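PDB 2QKT: inactivation-no-after-potential D protein from Drosophila melanogaster, which serves as a PDZ scaffold in visual signalling, its fifth PDZ domain probably being able to bind the C-terminal tails of partner proteins. Local coordinates for residues L1-V6 with E80-K85; S21-G26 with G47-K52; M9-K14 with G35-I40; N5-K10 with N74-M79; L16-S21 with A68-A73. One frame throughout, in Å; residues are numbered along the deposited sequence.

Contact 1. Residues L1-V6 with E80-K85; sequences LEKFNV and EVTRPK
E2 and R83 pair through two backbone hydrogen bonds, E2 N to R83 O at 2.8 Å and R83 N to E2 O at 2.6 Å. F4 and V81 repeat the pattern, with F4 N to V81 O at 2.9 Å and V81 N to F4 O at 2.8 Å. These hydrogen-bonded pairs of the antiparallel ladder alternate with the non-hydrogen-bonded pairs K3-T82 and N5-E80. The E2 carboxylate stops short of a salt bridge, OE1 lying 4.4 Å from R83 NH2. A water donates to E2 OE2 and takes a weak bond from R83 NH2, while R83 NH1 makes its salt bridge with D48.

The F4 ring lies on the same face of the sheet as E2, V81 and R83. With CG flanked by its own backbone N and C (chi1 61°), it lies beside V81, whose CB rests over one ring face toward the rim; F4 CZ comes 3.7 Å from V81 CG1. F4 CE2 sits over the centre of the R83 guanidinium, 4.2 Å above its plane, the two planes 56° apart. On the opposite face the extended K3 chain runs alongside T82, K3 CG being 3.6 Å from T82 OG1, and T82 CG2 packs on L1. The backbone bonds thus set the register of the PDZ domain's first and last strands, 2-9 and 76-83, whereas the E2-R83 charges should add only a softer, water-mediated attraction.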
# COMPACT_ATOMS: atom_id res chain seq x y z
N LEU A 1 3.21 -12.15 25.13
CA LEU A 1 3.71 -10.94 24.41
C LEU A 1 5.05 -10.49 24.97
O LEU A 1 5.26 -10.50 26.18
CB LEU A 1 2.68 -9.82 24.53
CG LEU A 1 2.98 -8.39 24.06
CD1 LEU A 1 1.67 -7.61 23.99
CD2 LEU A 1 3.96 -7.70 25.00
N GLU A 2 5.96 -10.10 24.08
CA GLU A 2 7.29 -9.63 24.47
C GLU A 2 7.59 -8.28 23.86
O GLU A 2 7.22 -8.02 22.71
CB GLU A 2 8.35 -10.63 24.01
CG GLU A 2 8.32 -11.96 24.72
CD GLU A 2 9.21 -12.98 24.05
OE1 GLU A 2 10.34 -12.62 23.67
OE2 GLU A 2 8.77 -14.15 23.92
N LYS A 3 8.25 -7.41 24.61
CA LYS A 3 8.62 -6.09 24.11
C LYS A 3 10.12 -5.90 24.27
O LYS A 3 10.66 -6.10 25.36
CB LYS A 3 7.89 -4.98 24.87
CG LYS A 3 6.40 -4.94 24.63
CD LYS A 3 5.78 -3.73 25.30
CE LYS A 3 4.31 -3.62 24.92
NZ LYS A 3 3.64 -2.45 25.56
N PHE A 4 10.78 -5.52 23.19
CA PHE A 4 12.23 -5.34 23.23
C PHE A 4 12.67 -4.26 22.26
O PHE A 4 11.86 -3.74 21.47
CB PHE A 4 12.91 -6.68 22.92
CG PHE A 4 12.59 -7.24 21.55
CD1 PHE A 4 13.36 -6.88 20.45
CD2 PHE A 4 11.52 -8.12 21.36
CE1 PHE A 4 13.07 -7.39 19.17
CE2 PHE A 4 11.23 -8.63 20.09
CZ PHE A 4 12.01 -8.26 19.00
N ASN A 5 13.95 -3.90 22.31
CA ASN A 5 14.46 -2.87 21.42
C ASN A 5 15.53 -3.41 20.51
O ASN A 5 16.23 -4.37 20.84
CB ASN A 5 15.01 -1.69 22.22
CG ASN A 5 13.97 -1.05 23.09
OD1 ASN A 5 12.88 -0.71 22.63
ND2 ASN A 5 14.30 -0.86 24.36
N VAL A 6 15.65 -2.79 19.35
CA VAL A 6 16.66 -3.19 18.39
C VAL A 6 17.37 -1.93 17.92
O VAL A 6 16.73 -0.98 17.47
CB VAL A 6 16.04 -3.90 17.18
CG1 VAL A 6 17.14 -4.25 16.18
CG2 VAL A 6 15.33 -5.17 17.63
N GLU A 80 11.61 0.14 18.57
CA GLU A 80 10.96 -0.45 19.73
C GLU A 80 10.01 -1.47 19.10
O GLU A 80 9.26 -1.15 18.17
CB GLU A 80 10.23 0.61 20.56
CG GLU A 80 11.21 1.35 21.49
CD GLU A 80 10.56 2.44 22.31
OE1 GLU A 80 9.34 2.35 22.59
OE2 GLU A 80 11.27 3.38 22.72
N VAL A 81 10.07 -2.71 19.59
CA VAL A 81 9.28 -3.79 19.02
C VAL A 81 8.42 -4.59 19.99
O VAL A 81 8.79 -4.79 21.15
CB VAL A 81 10.24 -4.78 18.29
CG1 VAL A 81 9.46 -5.90 17.62
CG2 VAL A 81 11.08 -4.01 17.26
N THR A 82 7.26 -5.02 19.51
CA THR A 82 6.35 -5.84 20.28
C THR A 82 6.18 -7.16 19.54
O THR A 82 5.97 -7.17 18.32
CB THR A 82 4.96 -5.19 20.45
OG1 THR A 82 5.05 -4.08 21.36
CG2 THR A 82 3.95 -6.20 20.97
N ARG A 83 6.27 -8.26 20.28
CA ARG A 83 6.13 -9.59 19.70
C ARG A 83 4.99 -10.40 20.30
O ARG A 83 5.01 -10.75 21.48
CB ARG A 83 7.44 -10.37 19.88
CG ARG A 83 7.36 -11.78 19.33
CD ARG A 83 8.60 -12.11 18.51
NE ARG A 83 9.74 -12.55 19.30
CZ ARG A 83 10.98 -12.61 18.84
NH1 ARG A 83 11.26 -12.23 17.59
NH2 ARG A 83 11.95 -13.08 19.61
N PRO A 84 3.95 -10.69 19.50
CA PRO A 84 2.79 -11.47 19.94
C PRO A 84 3.22 -12.90 20.28
O PRO A 84 4.34 -13.30 19.97
CB PRO A 84 1.87 -11.39 18.73
CG PRO A 84 2.25 -10.02 18.13
CD PRO A 84 3.74 -10.22 18.13
N LYS A 85 2.34 -13.68 20.90
CA LYS A 85 2.70 -15.04 21.31
C LYS A 85 2.06 -16.20 20.55
O LYS A 85 0.82 -16.20 20.39
CB LYS A 85 2.41 -15.18 22.79
CG LYS A 85 1.00 -14.74 23.16
CD LYS A 85 0.82 -14.65 24.65
CE LYS A 85 -0.49 -13.95 25.00
NZ LYS A 85 -0.62 -13.69 26.46
O HOH W 1 10.23 -15.39 21.39

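Contact 2. Residues S21-G26 with G47-K52; sequences SPNEIG and GDIITK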
# COMPACT_ATOMS: atom_id res chain seq x y z
N SER A 21 4.04 -4.06 6.80
CA SER A 21 2.62 -3.91 6.49
C SER A 21 1.97 -3.23 7.70
O SER A 21 2.47 -3.32 8.82
CB SER A 21 1.95 -5.26 6.23
OG SER A 21 1.96 -6.05 7.39
N PRO A 22 0.86 -2.51 7.47
CA PRO A 22 0.17 -1.81 8.56
C PRO A 22 -0.33 -2.70 9.70
O PRO A 22 -0.81 -3.82 9.47
CB PRO A 22 -0.97 -1.09 7.83
CG PRO A 22 -0.39 -0.87 6.44
CD PRO A 22 0.15 -2.26 6.21
N ASN A 23 -0.23 -2.19 10.92
CA ASN A 23 -0.71 -2.91 12.10
C ASN A 23 -1.39 -1.91 13.02
O ASN A 23 -1.03 -0.73 13.04
CB ASN A 23 0.45 -3.59 12.83
CG ASN A 23 -0.04 -4.43 14.01
OD1 ASN A 23 -0.39 -3.90 15.07
ND2 ASN A 23 -0.08 -5.75 13.81
N GLU A 24 -2.37 -2.37 13.78
CA GLU A 24 -3.09 -1.49 14.68
C GLU A 24 -2.15 -0.63 15.54
O GLU A 24 -2.40 0.56 15.73
CB GLU A 24 -4.01 -2.30 15.61
CG GLU A 24 -4.77 -1.43 16.61
CD GLU A 24 -5.44 -2.25 17.70
OE1 GLU A 24 -5.28 -3.48 17.71
OE2 GLU A 24 -6.11 -1.64 18.55
N ILE A 25 -1.08 -1.23 16.04
CA ILE A 25 -0.16 -0.49 16.90
C ILE A 25 1.21 -0.17 16.29
O ILE A 25 2.16 0.13 17.01
CB ILE A 25 0.05 -1.24 18.24
CG1 ILE A 25 0.80 -2.55 17.98
CG2 ILE A 25 -1.32 -1.53 18.88
CD1 ILE A 25 1.18 -3.31 19.24
N GLY A 26 1.31 -0.24 14.97
CA GLY A 26 2.58 0.07 14.31
C GLY A 26 2.74 -0.52 12.92
O GLY A 26 1.81 -0.52 12.12
N GLY A 47 6.09 -11.05 11.87
CA GLY A 47 5.03 -10.95 12.85
C GLY A 47 5.33 -9.92 13.92
O GLY A 47 4.42 -9.44 14.59
N ASP A 48 6.61 -9.59 14.10
CA ASP A 48 6.98 -8.58 15.09
C ASP A 48 6.43 -7.24 14.63
O ASP A 48 6.31 -6.99 13.42
CB ASP A 48 8.51 -8.48 15.25
CG ASP A 48 9.11 -9.71 15.91
OD1 ASP A 48 8.34 -10.50 16.49
OD2 ASP A 48 10.34 -9.87 15.86
N ILE A 49 6.08 -6.39 15.58
CA ILE A 49 5.52 -5.08 15.26
C ILE A 49 6.44 -3.97 15.74
O ILE A 49 6.77 -3.89 16.92
CB ILE A 49 4.16 -4.88 15.96
CG1 ILE A 49 3.25 -6.09 15.70
CG2 ILE A 49 3.52 -3.59 15.47
CD1 ILE A 49 1.95 -6.06 16.50
N ILE A 50 6.87 -3.13 14.81
CA ILE A 50 7.72 -2.00 15.14
C ILE A 50 6.75 -0.92 15.61
O ILE A 50 5.91 -0.46 14.83
CB ILE A 50 8.47 -1.48 13.91
CG1 ILE A 50 9.38 -2.58 13.35
CG2 ILE A 50 9.28 -0.24 14.28
CD1 ILE A 50 10.10 -2.18 12.09
N THR A 51 6.85 -0.53 16.88
CA THR A 51 5.94 0.48 17.44
C THR A 51 6.51 1.89 17.48
O THR A 51 5.77 2.86 17.60
CB THR A 51 5.52 0.10 18.86
OG1 THR A 51 6.69 -0.08 19.67
CG2 THR A 51 4.72 -1.20 18.84
N LYS A 52 7.83 2.00 17.40
CA LYS A 52 8.47 3.31 17.40
C LYS A 52 9.74 3.19 16.58
O LYS A 52 10.48 2.20 16.67
CB LYS A 52 8.81 3.78 18.83
CG LYS A 52 9.42 5.20 18.84
CD LYS A 52 10.03 5.62 20.17
CE LYS A 52 9.01 5.98 21.22
NZ LYS A 52 9.31 7.37 21.67
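The tight turn from N23 to G26, which links strand 18-23 to strand 26-32, lays N23, I25 and G26 against I49 and T51 of strand 49-53. N23 carries its CG anti to the backbone N (chi1 -176°), and this brings the amide across the I49 side chain at about a right angle: I49 CD1 lies 3.4 Å from N23 ND2 and 3.5 Å from N23 OD1. The same OD1 accepts from I25 N at 2.9 Å, in the carbonyl plane on a lone pair and with a nearly straight N-H (168°), while ND2 bonds T28 OG1. The amide is therefore fixed from both ends.

An Asx turn is thus built into a type I beta turn, the hairpin closed by G26 N to N23 O at 3.1 Å. Putting an alanine here would probably leave I25 N and T28 OG1 without their amide partners and strip I49 CD1 of part of its cover.

I25 crosses I49 as well, its CG1 3.8 Å from I49 CG2, and its CD1 runs beside T51 CG2 at 4.1 Å. G26 has backbone angles that would press any beta carbon against the preceding carbonyl, and one would also collide with I50 O, which instead receives a CA-H...O contact from G26 CA at 3.4 Å. T51 and K52 together face E80 in a classic beta bulge. I50 points away from the turn, and its side chain packs on M79, while its backbone bonds C27, the disulfide partner of C66.

Contact 3. Residues M9-K14 with G35-I40; sequences MKKAGK and GQYPEI
Y37 has the extended chain of K14 over one face of its ring, the lysine running antiparallel to it so that K14 CD stands 4.0 Å from Y37 CZ. K14 NZ continues over that face, but at 5.2 Å from the ring centroid any cation-pi attraction is weak. The hydroxyl is gripped twice, by atoms in the plane of the ring: K11 N donates to Y37 OH at 2.8 Å with an almost straight N-H (171°), and Y37 OH donates to K14 O at 2.6 Å. Because Y37 CG is anti to its carbonyl carbon (chi1 -70°), the ring is aimed back from the helix that Y37 precedes. K10 NZ bends round to K11 O at 2.7 Å, reaching that oxygen from the face opposite the one used by K14 N. A water accepts from M9 N and donates to E39 OE2, joining the strand end to the helix.

Y37 thus bonds across the type II turn K11-K14 from the N-cap position of helix 38-43. Q36 NE2 also bonds E15 O, just ahead of L16-G17-L18, a sequence that fits the carboxylate-binding loop of PDZ domains.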
# COMPACT_ATOMS: atom_id res chain seq x y z
N MET A 9 23.51 0.02 13.26
CA MET A 9 24.07 1.14 12.49
C MET A 9 23.96 0.77 11.01
O MET A 9 24.54 -0.23 10.60
CB MET A 9 25.54 1.32 12.87
CG MET A 9 26.02 2.73 12.78
SD MET A 9 25.19 3.74 14.02
CE MET A 9 25.45 2.74 15.48
N LYS A 10 23.22 1.54 10.22
CA LYS A 10 23.10 1.19 8.80
C LYS A 10 24.40 1.46 8.06
O LYS A 10 25.12 2.42 8.36
CB LYS A 10 21.96 1.98 8.14
CG LYS A 10 21.08 1.09 7.28
CD LYS A 10 20.20 1.87 6.33
CE LYS A 10 20.51 1.52 4.88
NZ LYS A 10 21.95 1.76 4.56
N LYS A 11 24.74 0.59 7.11
CA LYS A 11 25.95 0.79 6.32
C LYS A 11 25.45 1.25 4.95
O LYS A 11 24.44 0.74 4.46
CB LYS A 11 26.74 -0.50 6.16
CG LYS A 11 26.99 -1.23 7.46
CD LYS A 11 27.76 -2.51 7.20
CE LYS A 11 27.48 -3.54 8.27
NZ LYS A 11 28.68 -3.94 9.07
N ALA A 12 26.15 2.21 4.36
CA ALA A 12 25.79 2.73 3.05
C ALA A 12 25.66 1.60 2.04
O ALA A 12 26.53 0.74 1.95
CB ALA A 12 26.84 3.74 2.56
N GLY A 13 24.58 1.60 1.28
CA GLY A 13 24.37 0.57 0.27
C GLY A 13 23.94 -0.78 0.79
O GLY A 13 23.86 -1.73 0.02
N LYS A 14 23.68 -0.89 2.09
CA LYS A 14 23.23 -2.17 2.62
C LYS A 14 21.83 -1.95 3.20
O LYS A 14 21.70 -1.49 4.34
CB LYS A 14 24.19 -2.68 3.70
CG LYS A 14 24.15 -4.19 3.90
CD LYS A 14 25.07 -4.59 5.04
CE LYS A 14 25.15 -6.10 5.15
NZ LYS A 14 26.09 -6.54 6.23
N GLY A 35 20.50 -12.35 6.71
CA GLY A 35 21.88 -12.06 6.33
C GLY A 35 22.27 -10.61 6.10
O GLY A 35 23.44 -10.34 5.80
N GLN A 36 21.32 -9.69 6.21
CA GLN A 36 21.62 -8.27 6.01
C GLN A 36 22.33 -7.68 7.22
O GLN A 36 23.43 -7.14 7.10
CB GLN A 36 20.35 -7.47 5.73
CG GLN A 36 19.76 -7.66 4.34
CD GLN A 36 20.79 -7.43 3.24
OE1 GLN A 36 21.59 -8.30 2.92
NE2 GLN A 36 20.78 -6.22 2.67
N TYR A 37 21.70 -7.78 8.38
CA TYR A 37 22.28 -7.26 9.60
C TYR A 37 22.16 -8.25 10.75
O TYR A 37 21.10 -8.84 10.97
CB TYR A 37 21.62 -5.94 10.01
CG TYR A 37 21.93 -4.77 9.11
CD1 TYR A 37 21.28 -4.58 7.89
CD2 TYR A 37 22.90 -3.84 9.49
CE1 TYR A 37 21.60 -3.49 7.07
CE2 TYR A 37 23.22 -2.76 8.68
CZ TYR A 37 22.57 -2.58 7.48
OH TYR A 37 22.90 -1.50 6.70
N PRO A 38 23.26 -8.44 11.50
CA PRO A 38 23.30 -9.35 12.65
C PRO A 38 22.22 -9.00 13.66
O PRO A 38 21.60 -9.90 14.24
CB PRO A 38 24.71 -9.13 13.20
CG PRO A 38 25.49 -8.84 11.94
CD PRO A 38 24.57 -7.81 11.32
N GLU A 39 21.99 -7.71 13.88
CA GLU A 39 20.99 -7.26 14.84
C GLU A 39 19.60 -7.76 14.43
O GLU A 39 18.79 -8.13 15.29
CB GLU A 39 20.96 -5.73 14.94
CG GLU A 39 22.23 -5.09 15.51
CD GLU A 39 23.36 -4.94 14.49
OE1 GLU A 39 23.19 -5.38 13.33
OE2 GLU A 39 24.41 -4.37 14.86
N ILE A 40 19.34 -7.77 13.13
CA ILE A 40 18.07 -8.25 12.61
C ILE A 40 18.02 -9.78 12.70
O ILE A 40 17.04 -10.35 13.20
CB ILE A 40 17.86 -7.81 11.13
CG1 ILE A 40 17.74 -6.28 11.06
CG2 ILE A 40 16.64 -8.50 10.56
CD1 ILE A 40 17.61 -5.75 9.63
O HOH W 2 25.19 -2.06 14.37

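Contact 4. Residues N5-K10 with N74-M79; sequences NVDLMK and NGKVSM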
# COMPACT_ATOMS: atom_id res chain seq x y z
N ASN A 5 13.95 -3.90 22.31
CA ASN A 5 14.46 -2.87 21.42
C ASN A 5 15.53 -3.41 20.51
O ASN A 5 16.23 -4.37 20.84
CB ASN A 5 15.01 -1.69 22.22
CG ASN A 5 13.97 -1.05 23.09
OD1 ASN A 5 12.88 -0.71 22.63
ND2 ASN A 5 14.30 -0.86 24.36
N VAL A 6 15.65 -2.79 19.35
CA VAL A 6 16.66 -3.19 18.39
C VAL A 6 17.37 -1.93 17.92
O VAL A 6 16.73 -0.98 17.47
CB VAL A 6 16.04 -3.90 17.18
CG1 VAL A 6 17.14 -4.25 16.18
CG2 VAL A 6 15.33 -5.17 17.63
N ASP A 7 18.69 -1.95 18.02
CA ASP A 7 19.51 -0.83 17.61
C ASP A 7 20.63 -1.35 16.73
O ASP A 7 21.29 -2.33 17.08
CB ASP A 7 20.08 -0.13 18.85
CG ASP A 7 19.00 0.49 19.72
OD1 ASP A 7 18.50 1.58 19.37
OD2 ASP A 7 18.63 -0.13 20.73
N LEU A 8 20.84 -0.70 15.60
CA LEU A 8 21.88 -1.11 14.66
C LEU A 8 22.35 0.12 13.89
O LEU A 8 21.66 1.14 13.86
CB LEU A 8 21.33 -2.19 13.72
CG LEU A 8 20.14 -1.87 12.82
CD1 LEU A 8 20.61 -0.95 11.70
CD2 LEU A 8 19.58 -3.15 12.23
N MET A 9 23.51 0.02 13.26
CA MET A 9 24.07 1.14 12.49
C MET A 9 23.96 0.77 11.01
O MET A 9 24.54 -0.23 10.60
CB MET A 9 25.54 1.32 12.87
CG MET A 9 26.02 2.73 12.78
SD MET A 9 25.19 3.74 14.02
CE MET A 9 25.45 2.74 15.48
N LYS A 10 23.22 1.54 10.22
CA LYS A 10 23.10 1.19 8.80
C LYS A 10 24.40 1.46 8.06
O LYS A 10 25.12 2.42 8.36
CB LYS A 10 21.96 1.98 8.14
CG LYS A 10 21.08 1.09 7.28
CD LYS A 10 20.20 1.87 6.33
CE LYS A 10 20.51 1.52 4.88
NZ LYS A 10 21.95 1.76 4.56
N ASN A 74 19.97 6.88 8.05
CA ASN A 74 21.40 6.61 7.98
C ASN A 74 21.91 6.71 9.41
O ASN A 74 21.31 7.41 10.23
CB ASN A 74 22.06 7.67 7.10
CG ASN A 74 21.59 7.59 5.65
OD1 ASN A 74 22.26 7.00 4.80
ND2 ASN A 74 20.42 8.15 5.37
N GLY A 75 23.00 6.02 9.73
CA GLY A 75 23.49 6.08 11.09
C GLY A 75 22.81 5.03 11.95
O GLY A 75 22.40 3.98 11.45
N LYS A 76 22.65 5.31 13.24
CA LYS A 76 22.02 4.34 14.12
C LYS A 76 20.52 4.28 13.97
O LYS A 76 19.83 5.30 14.06
CB LYS A 76 22.35 4.63 15.59
CG LYS A 76 21.83 3.55 16.54
CD LYS A 76 21.40 4.12 17.89
CE LYS A 76 22.56 4.76 18.65
NZ LYS A 76 22.13 5.30 19.97
N VAL A 77 20.01 3.08 13.75
CA VAL A 77 18.59 2.87 13.61
C VAL A 77 18.12 2.32 14.94
O VAL A 77 18.66 1.33 15.42
CB VAL A 77 18.28 1.86 12.50
CG1 VAL A 77 16.81 1.55 12.48
CG2 VAL A 77 18.74 2.40 11.17
N SER A 78 17.12 2.96 15.52
CA SER A 78 16.58 2.55 16.80
C SER A 78 15.11 2.17 16.70
O SER A 78 14.28 2.99 16.31
CB SER A 78 16.77 3.68 17.80
OG SER A 78 15.63 3.81 18.64
N MET A 79 14.78 0.94 17.06
CA MET A 79 13.40 0.49 16.98
C MET A 79 12.89 -0.09 18.29
O MET A 79 13.64 -0.73 19.03
CB MET A 79 13.24 -0.63 15.95
CG MET A 79 13.72 -0.34 14.54
SD MET A 79 13.65 -1.88 13.57
CE MET A 79 15.36 -2.09 13.18
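M9 and K76 form a non-hydrogen-bonded pair, and the methionine side chain folds back over its partner. Its CB leaves the strand on the face shared with K76; CG then comes 4.0 Å from G75 C. Bends at chi2 (66°) and chi3 (50°) bring SD close against the backbone, 3.1 Å from K76 N, and lay the terminal CE alongside the lysine's root, 3.6 Å from K76 CB. On that same face D7 OD1 packs on the CB of S78, and its charge is probably felt by K76 NZ, although 5.2 Å separates D7 OD1 from that nitrogen.

The backbones are tied by the hydrogen-bonded pairs V6-M79 and L8-V77. K10 N adds another bond, to G75 O at 2.9 Å; G75, which leads into strand 76-83, has backbone angles at which a beta carbon would run into the carbonyl oxygen of N74.

The inner face is apolar. A chi1 of 61° brings the L8 side chain beside V77, with L8 CD1 3.7 Å from V77 CB. V6 and M79 likewise point the same way, V6 CG1 meeting M79 CE at 4.1 Å. Beyond the pair, M79 packs on I50 and F53 of strand 49-53, and V77 also on F53. L8 lies against Y37, E39 and I40 and V6 against K43, so the start and end of helix 38-43 both rest on strand 2-9.

Contact 5. Residues L16-S21 with A68-A73; sequences LGLSLS and ALFKGA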
# COMPACT_ATOMS: atom_id res chain seq x y z
N LEU A 16 18.16 -2.63 4.89
CA LEU A 16 17.77 -3.47 6.02
C LEU A 16 17.18 -4.79 5.54
O LEU A 16 17.39 -5.84 6.15
CB LEU A 16 16.77 -2.75 6.93
CG LEU A 16 17.31 -1.47 7.58
CD1 LEU A 16 16.29 -0.92 8.56
CD2 LEU A 16 18.63 -1.76 8.31
N GLY A 17 16.41 -4.73 4.46
CA GLY A 17 15.81 -5.93 3.90
C GLY A 17 14.51 -6.38 4.56
O GLY A 17 14.13 -7.55 4.46
N LEU A 18 13.84 -5.45 5.24
CA LEU A 18 12.58 -5.76 5.90
C LEU A 18 11.43 -5.27 5.02
O LEU A 18 11.57 -4.26 4.34
CB LEU A 18 12.52 -5.04 7.25
CG LEU A 18 13.59 -5.39 8.29
CD1 LEU A 18 13.46 -4.46 9.48
CD2 LEU A 18 13.43 -6.84 8.71
N SER A 19 10.32 -5.99 5.02
CA SER A 19 9.16 -5.57 4.25
C SER A 19 8.07 -5.47 5.30
O SER A 19 7.81 -6.44 6.01
CB SER A 19 8.78 -6.60 3.18
OG SER A 19 7.70 -6.11 2.40
N LEU A 20 7.44 -4.30 5.39
CA LEU A 20 6.43 -4.05 6.40
C LEU A 20 4.99 -3.92 5.88
O LEU A 20 4.76 -3.70 4.68
CB LEU A 20 6.79 -2.76 7.15
CG LEU A 20 8.24 -2.56 7.58
CD1 LEU A 20 8.36 -1.19 8.22
CD2 LEU A 20 8.67 -3.65 8.55
N SER A 21 4.04 -4.06 6.80
CA SER A 21 2.62 -3.91 6.49
C SER A 21 1.97 -3.23 7.70
O SER A 21 2.47 -3.32 8.82
CB SER A 21 1.95 -5.26 6.23
OG SER A 21 1.96 -6.05 7.39
N ALA A 68 7.61 3.29 3.79
CA ALA A 68 8.86 3.98 3.50
C ALA A 68 9.48 4.42 4.82
O ALA A 68 10.15 5.46 4.90
CB ALA A 68 8.62 5.18 2.59
N LEU A 69 9.25 3.61 5.84
CA LEU A 69 9.74 3.89 7.19
C LEU A 69 11.24 4.10 7.28
O LEU A 69 11.72 4.90 8.09
CB LEU A 69 9.34 2.75 8.13
CG LEU A 69 9.64 3.01 9.61
CD1 LEU A 69 8.76 4.16 10.10
CD2 LEU A 69 9.35 1.74 10.41
N PHE A 70 12.00 3.38 6.45
CA PHE A 70 13.46 3.44 6.47
C PHE A 70 14.13 4.41 5.49
O PHE A 70 15.35 4.48 5.45
CB PHE A 70 14.04 2.04 6.24
CG PHE A 70 13.44 0.99 7.13
CD1 PHE A 70 12.84 -0.14 6.58
CD2 PHE A 70 13.43 1.17 8.51
CE1 PHE A 70 12.23 -1.09 7.40
CE2 PHE A 70 12.82 0.22 9.34
CZ PHE A 70 12.21 -0.90 8.78
N LYS A 71 13.35 5.15 4.71
CA LYS A 71 13.98 6.07 3.77
C LYS A 71 14.64 7.24 4.48
O LYS A 71 14.05 7.86 5.36
CB LYS A 71 12.96 6.59 2.75
CG LYS A 71 13.58 7.55 1.73
CD LYS A 71 12.84 7.51 0.41
CE LYS A 71 13.53 8.37 -0.64
NZ LYS A 71 12.95 8.15 -2.00
N GLY A 72 15.88 7.54 4.09
CA GLY A 72 16.60 8.64 4.70
C GLY A 72 17.24 8.27 6.02
O GLY A 72 17.91 9.09 6.64
N ALA A 73 17.04 7.02 6.45
CA ALA A 73 17.61 6.54 7.70
C ALA A 73 19.05 6.09 7.52
O ALA A 73 19.33 5.06 6.91
CB ALA A 73 16.77 5.39 8.27
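Strand residues 18-21 and the preceding L16 face two successive turns, type I from A68 to K71 and type II from F70 to A73, with no hydrogen bond between the segments and with L16 CA still 8.2 Å from F70 CA. Side chains bridge that distance. F70 holds CG opposite its carbonyl carbon (chi1 -50°), which points the ring at the leucines. L16 sends CD1 over one face of this ring, 3.6 Å from its centroid and 15° off the normal, a CH-pi contact in which the two side chains cross at about a right angle. L18 CD1 and L20 CD1 both approach F70 CZ, at 3.8 Å and 3.9 Å. L20 CD1 also touches L69 CD2 at 3.8 Å. Replacing F70 with an alanine would probably open a gap among the three leucines and take from F53 its edge-to-face partner.

S19 bonds A30 and D31 of strand 26-32, while L20 N and S19 OG are hydrogen-bonded to N74 of the third subunit. By analogy with other PDZ domains, this strand and its L16-G17-L18 loop probably border the groove for a ligand's C-terminus, across from the region of the second helix; here 68-73 forms turns, soon after the disulfide-bonded C66.

Overall arrangement
Contacts 1 and 4 are successive parts of one ladder, sharing N5 and V6 between strands 2-9 and 76-83, their centres 16 Å apart. Contact 2 joins the same sheet on the other side of strand 76-83, through E80 O to T51 N and T82 O to I49 N, both 2.8 Å and probable hydrogen bonds. Contact 3 lies about 9 Å from contact 4, centre to centre, and meets it where E39 CG comes 3.3 Å from D7 O. L16 ties contacts 3, 4 and 5 together, its CD2 3.7 Å from Y37 CE1 and 4.0 Å from L8 CD1. I50 CD1 of contact 2 touches L20 CD2 and F70 CZ of contact 5, both at 4.1 Å, beside the probable peptide groove.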